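Long-range contacts in TqaL (Neurospora crassa, PDB 7EEH), which is a member of the 2OG-Fe dioxygenase family in the cupin clan and carries a bound iron(III) ion: residues 55-59 / 239-243; 61-65 / 164-168; 75-79 / 117-121. The protein carries 1 engineered substitution. All blocks are in the same frame, centred on the assembly; numbering follows the deposited sequence.

In the fold
The three contacts run from the helical side of the fold onto its main antiparallel sheet. Contact 1 joins helix 52-58 to the loop 239-243. Contact 2 adjoins it in sequence and brings the turn 61-65 over strand 158-170; their centres lie about 13 Å apart. Contact 3 is nearer to contact 2, about 8 Å between centres. Strands 158-170 and 74-84 are neighbours in the sheet, and Asn165 N probably donates to Arg77 O (2.9 Å). Contacts 1 and 3 do not touch. The iron(III) ion, bound by His184, Asp186 and His253, lies about 10 Å from the side chain of Leu166 in contact 2.

Contact 1 of 3, residues 55-59 / 239-243; sequences LDALQ and HFLDT
Gln59 and Phe240 lie closer in backbone than Leu55 and Leu241, with the CA atoms of Gln59 and Phe240 7.9 Å apart. Leu55 and Leu58 lie on helix 52-58. Residues 239-242 form a type II beta turn, closed by a bond from Asp242 N to His239 O. Phe240 and Leu241 take its two corner positions; Phe240 points toward 55-59, and Leu241 reaches it with its tip.

Phe240 is the centre of the contact. Its CG stands anti to the backbone N (chi1 177°), which carries the ring toward the helix. The Gln59 amide stacks on one ring face, the two planes 16° apart. Gln59 NE2 sits over the ring centre, and Gln59 CG is 3.4 Å from Phe240 CE1. The opposite face is covered by Leu241 CG from within the same turn. At the ring edge, Leu58 CB is 4.3 Å from Phe240 CZ. The backbone Leu55 O also comes obliquely within 3.3 Å of Phe240 CZ.

Leu55 CD2 meets Leu241 CD1 at 3.7 Å, the two side chains crossing at about a right angle. Leu241 packs further on Met41, Val42 and Leu45 of helix 38-48.

No hydrogen bond links the two segments. The hold is non-directional leucine packing on the buried side plus the amide-ring stack at the exposed Gln59, which probably fixes the rotation of the Gln59 amide.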
loop_
_atom_site.group_PDB
_atom_site.type_symbol
_atom_site.label_atom_id
_atom_site.label_comp_id
_atom_site.label_asym_id
_atom_site.label_seq_id
_atom_site.Cartn_x
_atom_site.Cartn_y
_atom_site.Cartn_z
ATOM N N LEU B 55 -4.089 -23.267 0.792
ATOM C CA LEU B 55 -3.724 -22.904 2.156
ATOM C C LEU B 55 -4.472 -23.770 3.166
ATOM O O LEU B 55 -3.893 -24.211 4.165
ATOM C CB LEU B 55 -3.994 -21.418 2.403
ATOM C CG LEU B 55 -3.052 -20.436 1.695
ATOM C CD1 LEU B 55 -3.750 -19.111 1.512
ATOM C CD2 LEU B 55 -1.764 -20.267 2.469
ATOM N N ASP B 56 -5.762 -24.024 2.922
ATOM C CA ASP B 56 -6.505 -24.959 3.765
ATOM C C ASP B 56 -5.888 -26.351 3.710
ATOM O O ASP B 56 -5.655 -26.983 4.744
ATOM C CB ASP B 56 -7.967 -25.038 3.317
ATOM C CG ASP B 56 -8.769 -23.843 3.733
ATOM O OD1 ASP B 56 -8.369 -23.156 4.696
ATOM O OD2 ASP B 56 -9.807 -23.588 3.089
ATOM N N ALA B 57 -5.641 -26.852 2.503
ATOM C CA ALA B 57 -5.132 -28.211 2.349
ATOM C C ALA B 57 -3.748 -28.382 2.955
ATOM O O ALA B 57 -3.365 -29.506 3.308
ATOM C CB ALA B 57 -5.099 -28.598 0.871
ATOM N N LEU B 58 -2.985 -27.296 3.080
ATOM C CA LEU B 58 -1.686 -27.369 3.734
ATOM C C LEU B 58 -1.808 -27.748 5.204
ATOM O O LEU B 58 -0.858 -28.281 5.782
ATOM C CB LEU B 58 -0.963 -26.022 3.574
ATOM C CG LEU B 58 0.552 -25.994 3.455
ATOM C CD1 LEU B 58 1.030 -26.948 2.386
ATOM C CD2 LEU B 58 1.038 -24.541 3.184
ATOM N N GLN B 59 -2.961 -27.514 5.817
ATOM C CA GLN B 59 -3.155 -27.905 7.206
ATOM C C GLN B 59 -3.533 -29.376 7.378
ATOM O O GLN B 59 -3.683 -29.829 8.518
ATOM C CB GLN B 59 -4.204 -26.993 7.836
ATOM C CG GLN B 59 -3.629 -25.600 7.997
ATOM C CD GLN B 59 -4.616 -24.589 8.491
ATOM O OE1 GLN B 59 -4.847 -24.471 9.688
ATOM N NE2 GLN B 59 -5.181 -23.823 7.572
ATOM N N HIS B 239 1.115 -20.281 15.297
ATOM C CA HIS B 239 -0.029 -20.086 14.427
ATOM C C HIS B 239 0.353 -20.440 13.001
ATOM O O HIS B 239 1.498 -20.235 12.573
ATOM C CB HIS B 239 -0.538 -18.633 14.495
ATOM C CG HIS B 239 -0.880 -18.176 15.882
ATOM N ND1 HIS B 239 -0.185 -17.176 16.531
ATOM C CD2 HIS B 239 -1.837 -18.589 16.748
ATOM C CE1 HIS B 239 -0.705 -16.986 17.731
ATOM N NE2 HIS B 239 -1.705 -17.833 17.889
ATOM N N PHE B 240 -0.630 -20.975 12.277
ATOM C CA PHE B 240 -0.485 -21.412 10.899
ATOM C C PHE B 240 0.380 -20.453 10.089
ATOM O O PHE B 240 0.042 -19.278 9.929
ATOM C CB PHE B 240 -1.876 -21.534 10.253
ATOM C CG PHE B 240 -1.837 -21.909 8.805
ATOM C CD1 PHE B 240 -1.206 -23.075 8.401
ATOM C CD2 PHE B 240 -2.440 -21.109 7.849
ATOM C CE1 PHE B 240 -1.152 -23.434 7.070
ATOM C CE2 PHE B 240 -2.412 -21.458 6.504
ATOM C CZ PHE B 240 -1.759 -22.629 6.110
ATOM N N LEU B 241 1.507 -20.962 9.598
ATOM C CA LEU B 241 2.463 -20.322 8.689
ATOM C C LEU B 241 3.419 -19.366 9.395
ATOM O O LEU B 241 4.157 -18.668 8.698
ATOM C CB LEU B 241 1.785 -19.574 7.531
ATOM C CG LEU B 241 1.016 -20.445 6.528
ATOM C CD1 LEU B 241 0.334 -19.585 5.472
ATOM C CD2 LEU B 241 1.952 -21.458 5.875
ATOM N N ASP B 242 3.422 -19.296 10.730
ATOM C CA ASP B 242 4.577 -18.759 11.440
ATOM C C ASP B 242 5.861 -19.313 10.821
ATOM O O ASP B 242 6.004 -20.531 10.662
ATOM C CB ASP B 242 4.516 -19.135 12.921
ATOM C CG ASP B 242 3.574 -18.226 13.744
ATOM O OD1 ASP B 242 3.016 -17.239 13.206
ATOM O OD2 ASP B 242 3.419 -18.506 14.949
ATOM N N THR B 243 6.790 -18.420 10.477
ATOM C CA THR B 243 7.977 -18.781 9.701
ATOM C C THR B 243 9.221 -18.107 10.265
ATOM O O THR B 243 9.260 -16.880 10.416
ATOM C CB THR B 243 7.816 -18.396 8.218
ATOM O OG1 THR B 243 6.797 -19.204 7.609
ATOM C CG2 THR B 243 9.108 -18.630 7.466
#

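Contact 2 of 3, residues 61-65 / 164-168; sequences VSNNL and FNLRT
Asn63 and Arg167 provide the hydrogen bonds of this contact. Arg167 grips Asn63 OD1 end-on with two nitrogens. NH2 of Arg167 is 3.0 Å from Asn63 OD1, and the N-H...O angle is 156°. NH1 of Arg167 is 3.3 Å from the same OD1 and lies on a lone pair in its carbonyl plane. The amide plane is turned 66° from the guanidinium plane. The bend at chi3 (-62°) turns the guanidinium across Ser62 O and its edge to Asn63 OD1. Arg167 NE also forms a salt bridge with Asp270 of strand 267-277.

A polar face contact accompanies these bonds. The backbone Ser62 O lies 3.6 Å above the Arg167 guanidinium plane, over its centre. The negative end of this carbonyl probably suits the positive group.

Van der Waals contacts come mainly from Leu65. Its CD1 is 3.8 Å from Arg167 CB, against the start of the arginine chain. Leu65 CD2 packs on the strand backbone, 3.5 Å from Asn165 O. Val61 packs against the side chain of Asn165, and both also touch Leu124.

Residues 61-65, with their short 3-10 turn, cover one side of strand 158-170. Leu166 points away from 61-65, and its side chain is about 10 Å from the iron(III) ion. Helical elements on the outer face of the main sheet, with the iron held on its inner side, are consistent with the double-stranded beta-helix of this family.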
loop_
_atom_site.group_PDB
_atom_site.type_symbol
_atom_site.label_atom_id
_atom_site.label_comp_id
_atom_site.label_asym_id
_atom_site.label_seq_id
_atom_site.Cartn_x
_atom_site.Cartn_y
_atom_site.Cartn_z
ATOM N N VAL B 61 -1.947 -31.917 5.001
ATOM C CA VAL B 61 -0.992 -32.768 4.292
ATOM C C VAL B 61 -0.117 -33.562 5.265
ATOM O O VAL B 61 0.347 -34.669 4.941
ATOM C CB VAL B 61 -0.149 -31.912 3.320
ATOM C CG1 VAL B 61 0.691 -30.888 4.078
ATOM C CG2 VAL B 61 0.728 -32.796 2.446
ATOM N N SER B 62 0.100 -33.038 6.472
ATOM C CA SER B 62 0.931 -33.732 7.448
ATOM C C SER B 62 0.276 -35.012 7.962
ATOM O O SER B 62 0.947 -35.815 8.625
ATOM C CB SER B 62 1.221 -32.801 8.620
ATOM O OG SER B 62 2.024 -31.703 8.193
ATOM N N ASN B 63 -1.016 -35.207 7.695
ATOM C CA ASN B 63 -1.708 -36.431 8.086
ATOM C C ASN B 63 -1.269 -37.642 7.272
ATOM O O ASN B 63 -1.578 -38.774 7.664
ATOM C CB ASN B 63 -3.226 -36.252 7.943
ATOM C CG ASN B 63 -3.817 -35.318 9.002
ATOM O OD1 ASN B 63 -3.309 -35.220 10.114
ATOM N ND2 ASN B 63 -4.910 -34.647 8.654
ATOM N N ASN B 64 -0.569 -37.434 6.155
ATOM C CA ASN B 64 -0.198 -38.500 5.233
ATOM C C ASN B 64 1.302 -38.753 5.200
ATOM O O ASN B 64 1.815 -39.287 4.206
ATOM C CB ASN B 64 -0.707 -38.179 3.827
ATOM C CG ASN B 64 -2.201 -38.256 3.734
ATOM O OD1 ASN B 64 -2.828 -38.988 4.492
ATOM N ND2 ASN B 64 -2.789 -37.510 2.798
ATOM N N LEU B 65 2.004 -38.386 6.266
ATOM C CA LEU B 65 3.443 -38.575 6.361
ATOM C C LEU B 65 3.753 -40.038 6.658
ATOM O O LEU B 65 2.897 -40.792 7.128
ATOM C CB LEU B 65 4.030 -37.670 7.440
ATOM C CG LEU B 65 3.807 -36.174 7.212
ATOM C CD1 LEU B 65 4.256 -35.356 8.426
ATOM C CD2 LEU B 65 4.537 -35.712 5.952
ATOM N N PHE B 164 11.899 -31.143 4.473
ATOM C CA PHE B 164 11.222 -32.148 5.286
ATOM C C PHE B 164 9.863 -31.632 5.741
ATOM O O PHE B 164 9.762 -30.534 6.304
ATOM C CB PHE B 164 12.036 -32.524 6.524
ATOM C CG PHE B 164 13.236 -33.364 6.231
ATOM C CD1 PHE B 164 14.378 -32.793 5.712
ATOM C CD2 PHE B 164 13.228 -34.728 6.492
ATOM C CE1 PHE B 164 15.499 -33.565 5.444
ATOM C CE2 PHE B 164 14.342 -35.503 6.223
ATOM C CZ PHE B 164 15.477 -34.918 5.700
ATOM N N ASN B 165 8.836 -32.441 5.541
ATOM C CA ASN B 165 7.532 -32.223 6.155
ATOM C C ASN B 165 7.473 -33.191 7.335
ATOM O O ASN B 165 7.546 -34.407 7.143
ATOM C CB ASN B 165 6.428 -32.467 5.133
ATOM C CG ASN B 165 5.048 -32.174 5.666
ATOM O OD1 ASN B 165 4.864 -31.767 6.822
ATOM N ND2 ASN B 165 4.066 -32.353 4.814
ATOM N N LEU B 166 7.410 -32.658 8.554
ATOM C CA LEU B 166 7.739 -33.430 9.750
ATOM C C LEU B 166 6.670 -33.249 10.818
ATOM O O LEU B 166 6.361 -32.118 11.211
ATOM C CB LEU B 166 9.121 -33.007 10.304
ATOM C CG LEU B 166 9.504 -33.478 11.711
ATOM C CD1 LEU B 166 9.644 -34.982 11.742
ATOM C CD2 LEU B 166 10.785 -32.832 12.188
ATOM N N ARG B 167 6.119 -34.362 11.301
ATOM C CA ARG B 167 5.242 -34.358 12.466
ATOM C C ARG B 167 5.979 -35.043 13.610
ATOM O O ARG B 167 6.324 -36.227 13.507
ATOM C CB ARG B 167 3.915 -35.063 12.166
ATOM C CG ARG B 167 3.155 -35.501 13.414
ATOM C CD ARG B 167 1.743 -35.965 13.083
ATOM N NE ARG B 167 0.936 -34.898 12.495
ATOM C CZ ARG B 167 -0.259 -35.078 11.945
ATOM N NH1 ARG B 167 -0.808 -36.295 11.917
ATOM N NH2 ARG B 167 -0.907 -34.043 11.419
ATOM N N THR B 168 6.255 -34.299 14.676
ATOM C CA THR B 168 6.834 -34.906 15.869
ATOM C C THR B 168 5.709 -35.350 16.797
ATOM O O THR B 168 4.614 -34.795 16.769
ATOM C CB THR B 168 7.774 -33.942 16.598
ATOM O OG1 THR B 168 7.036 -32.812 17.077
ATOM C CG2 THR B 168 8.894 -33.476 15.664
#

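Contact 3 of 3, residues 75-79 / 117-121; sequences RSRNG and FDEVQ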
loop_
_atom_site.group_PDB
_atom_site.type_symbol
_atom_site.label_atom_id
_atom_site.label_comp_id
_atom_site.label_asym_id
_atom_site.label_seq_id
_atom_site.Cartn_x
_atom_site.Cartn_y
_atom_site.Cartn_z
ATOM N N ARG B 75 7.021 -38.704 12.264
ATOM C CA ARG B 75 6.523 -39.077 10.949
ATOM C C ARG B 75 6.979 -38.008 9.965
ATOM O O ARG B 75 7.007 -36.822 10.301
ATOM C CB ARG B 75 4.995 -39.206 10.951
ATOM C CG ARG B 75 4.476 -40.392 11.783
ATOM C CD ARG B 75 3.326 -40.004 12.692
ATOM N NE ARG B 75 3.100 -40.983 13.757
ATOM C CZ ARG B 75 2.074 -40.935 14.604
ATOM N NH1 ARG B 75 1.177 -39.955 14.513
ATOM N NH2 ARG B 75 1.947 -41.860 15.548
ATOM N N SER B 76 7.352 -38.418 8.758
ATOM C CA SER B 76 8.031 -37.466 7.891
ATOM C C SER B 76 7.954 -37.907 6.440
ATOM O O SER B 76 7.725 -39.083 6.134
ATOM C CB SER B 76 9.488 -37.303 8.316
ATOM O OG SER B 76 10.326 -38.144 7.546
ATOM N N ARG B 77 8.103 -36.920 5.552
ATOM C CA ARG B 77 8.437 -37.104 4.145
ATOM C C ARG B 77 9.471 -36.050 3.779
ATOM O O ARG B 77 9.511 -34.980 4.386
ATOM C CB ARG B 77 7.222 -36.968 3.211
ATOM C CG ARG B 77 6.168 -38.061 3.409
ATOM C CD ARG B 77 5.079 -38.075 2.353
ATOM N NE ARG B 77 4.228 -39.253 2.568
ATOM C CZ ARG B 77 4.488 -40.457 2.056
ATOM N NH1 ARG B 77 5.548 -40.644 1.275
ATOM N NH2 ARG B 77 3.687 -41.481 2.323
ATOM N N ASN B 78 10.314 -36.343 2.793
ATOM C CA ASN B 78 11.277 -35.339 2.363
ATOM C C ASN B 78 11.458 -35.371 0.856
ATOM O O ASN B 78 11.092 -36.335 0.174
ATOM C CB ASN B 78 12.630 -35.510 3.051
ATOM C CG ASN B 78 13.341 -36.759 2.609
ATOM O OD1 ASN B 78 14.137 -36.729 1.675
ATOM N ND2 ASN B 78 13.051 -37.871 3.269
ATOM N N GLY B 79 12.026 -34.284 0.349
ATOM C CA GLY B 79 12.320 -34.152 -1.064
ATOM C C GLY B 79 13.395 -33.114 -1.276
ATOM O O GLY B 79 13.520 -32.157 -0.502
ATOM N N PHE B 117 10.276 -44.929 0.423
ATOM C CA PHE B 117 8.830 -44.838 0.577
ATOM C C PHE B 117 8.362 -43.568 1.265
ATOM O O PHE B 117 7.146 -43.372 1.401
ATOM C CB PHE B 117 8.310 -46.049 1.354
ATOM C CG PHE B 117 8.712 -47.364 0.743
ATOM C CD1 PHE B 117 8.047 -47.854 -0.367
ATOM C CD2 PHE B 117 9.783 -48.078 1.250
ATOM C CE1 PHE B 117 8.426 -49.061 -0.950
ATOM C CE2 PHE B 117 10.158 -49.281 0.680
ATOM C CZ PHE B 117 9.478 -49.764 -0.421
ATOM N N ASP B 118 9.274 -42.710 1.709
ATOM C CA ASP B 118 8.913 -41.495 2.434
ATOM C C ASP B 118 9.204 -40.250 1.593
ATOM O O ASP B 118 9.595 -39.202 2.112
ATOM C CB ASP B 118 9.626 -41.440 3.789
ATOM C CG ASP B 118 11.160 -41.340 3.659
ATOM O OD1 ASP B 118 11.683 -41.557 2.547
ATOM O OD2 ASP B 118 11.838 -41.040 4.669
ATOM N N GLU B 119 9.017 -40.354 0.279
ATOM C CA GLU B 119 9.225 -39.220 -0.613
ATOM C C GLU B 119 8.064 -38.240 -0.510
ATOM O O GLU B 119 6.904 -38.644 -0.429
ATOM C CB GLU B 119 9.346 -39.692 -2.056
ATOM C CG GLU B 119 10.624 -40.414 -2.384
ATOM C CD GLU B 119 10.792 -40.575 -3.882
ATOM O OE1 GLU B 119 10.104 -41.431 -4.477
ATOM O OE2 GLU B 119 11.582 -39.818 -4.470
ATOM N N VAL B 120 8.385 -36.943 -0.519
ATOM C CA VAL B 120 7.357 -35.916 -0.637
ATOM C C VAL B 120 6.547 -36.152 -1.907
ATOM O O VAL B 120 7.110 -36.414 -2.977
ATOM C CB VAL B 120 8.013 -34.522 -0.641
ATOM C CG1 VAL B 120 7.139 -33.520 -1.376
ATOM C CG2 VAL B 120 8.318 -34.066 0.776
ATOM N N GLN B 121 5.219 -36.046 -1.801
ATOM C CA GLN B 121 4.311 -36.422 -2.882
ATOM C C GLN B 121 3.702 -35.192 -3.551
ATOM O O GLN B 121 3.863 -34.052 -3.106
ATOM C CB GLN B 121 3.208 -37.350 -2.359
ATOM C CG GLN B 121 3.731 -38.679 -1.815
ATOM C CD GLN B 121 4.384 -39.513 -2.913
ATOM O OE1 GLN B 121 3.770 -39.773 -3.946
ATOM N NE2 GLN B 121 5.643 -39.908 -2.707
HETATM O O HOH W 1 11.542 -38.358 5.487
HETATM O O HOH W 2 4.431 -44.119 1.203
HETATM O O HOH W 3 13.739 -40.299 1.537
#
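Phe117 meets Arg77 through its backbone oxygen. Arg77 NH1 donates to Phe117 O at 3.2 Å, tilted from the guanidinium plane. A water also bridges the pair, accepting from Arg77 NH2 and donating to Phe117 O. This carbonyl therefore has two donors. The Arg77 chain runs extended from CG to NE and brings NH1 between the Phe117 and Glu119 oxygens; its NE is held by Asn64 O.

Asp118 gives its backbone oxygen to the strand. Asn78 N donates to Asp118 O at 3.0 Å. Arg77 CA also makes a CA-H...O contact with Asp118 O at 3.1 Å. The carboxylate and the Asn78 amide stand 89° apart in plane and do not bond directly. One water joins Asn78 ND2 to Asp118 OD1, its oxygen 2.6 Å from the latter. A second accepts from Asn78 ND2 and donates to Asp118 OD2.

Glu119 is bridged in backbone to Asn78, a single bridge. Glu119 OE2 is hydrogen-bonded to His298; the backbone Glu119 O takes two donors, reaching it from opposite faces of the carbonyl plane. One is Arg77 NH1 at 3.0 Å; the other is Gln121 NE2.

Val120 N closes the bridge with a bond of 2.9 Å to Asn78 O, at 164° on the hydrogen. Its CG2 lies over the strand backbone, 3.7 Å from Gly79 N.

Gln121 is the N-cap residue of helix 122-125. Its chain bends at chi2 (-64°), bringing NE2 back to Glu119 O. Its CG lies over one face of the Arg77 guanidinium.

The loop is held mainly through its backbone atoms, which pair with Asn78 of the strand and with the Arg77 guanidinium. Arg77 spans two of its carbonyls, and its positive charge probably strengthens both bonds. Water carries the carboxylate-amide link.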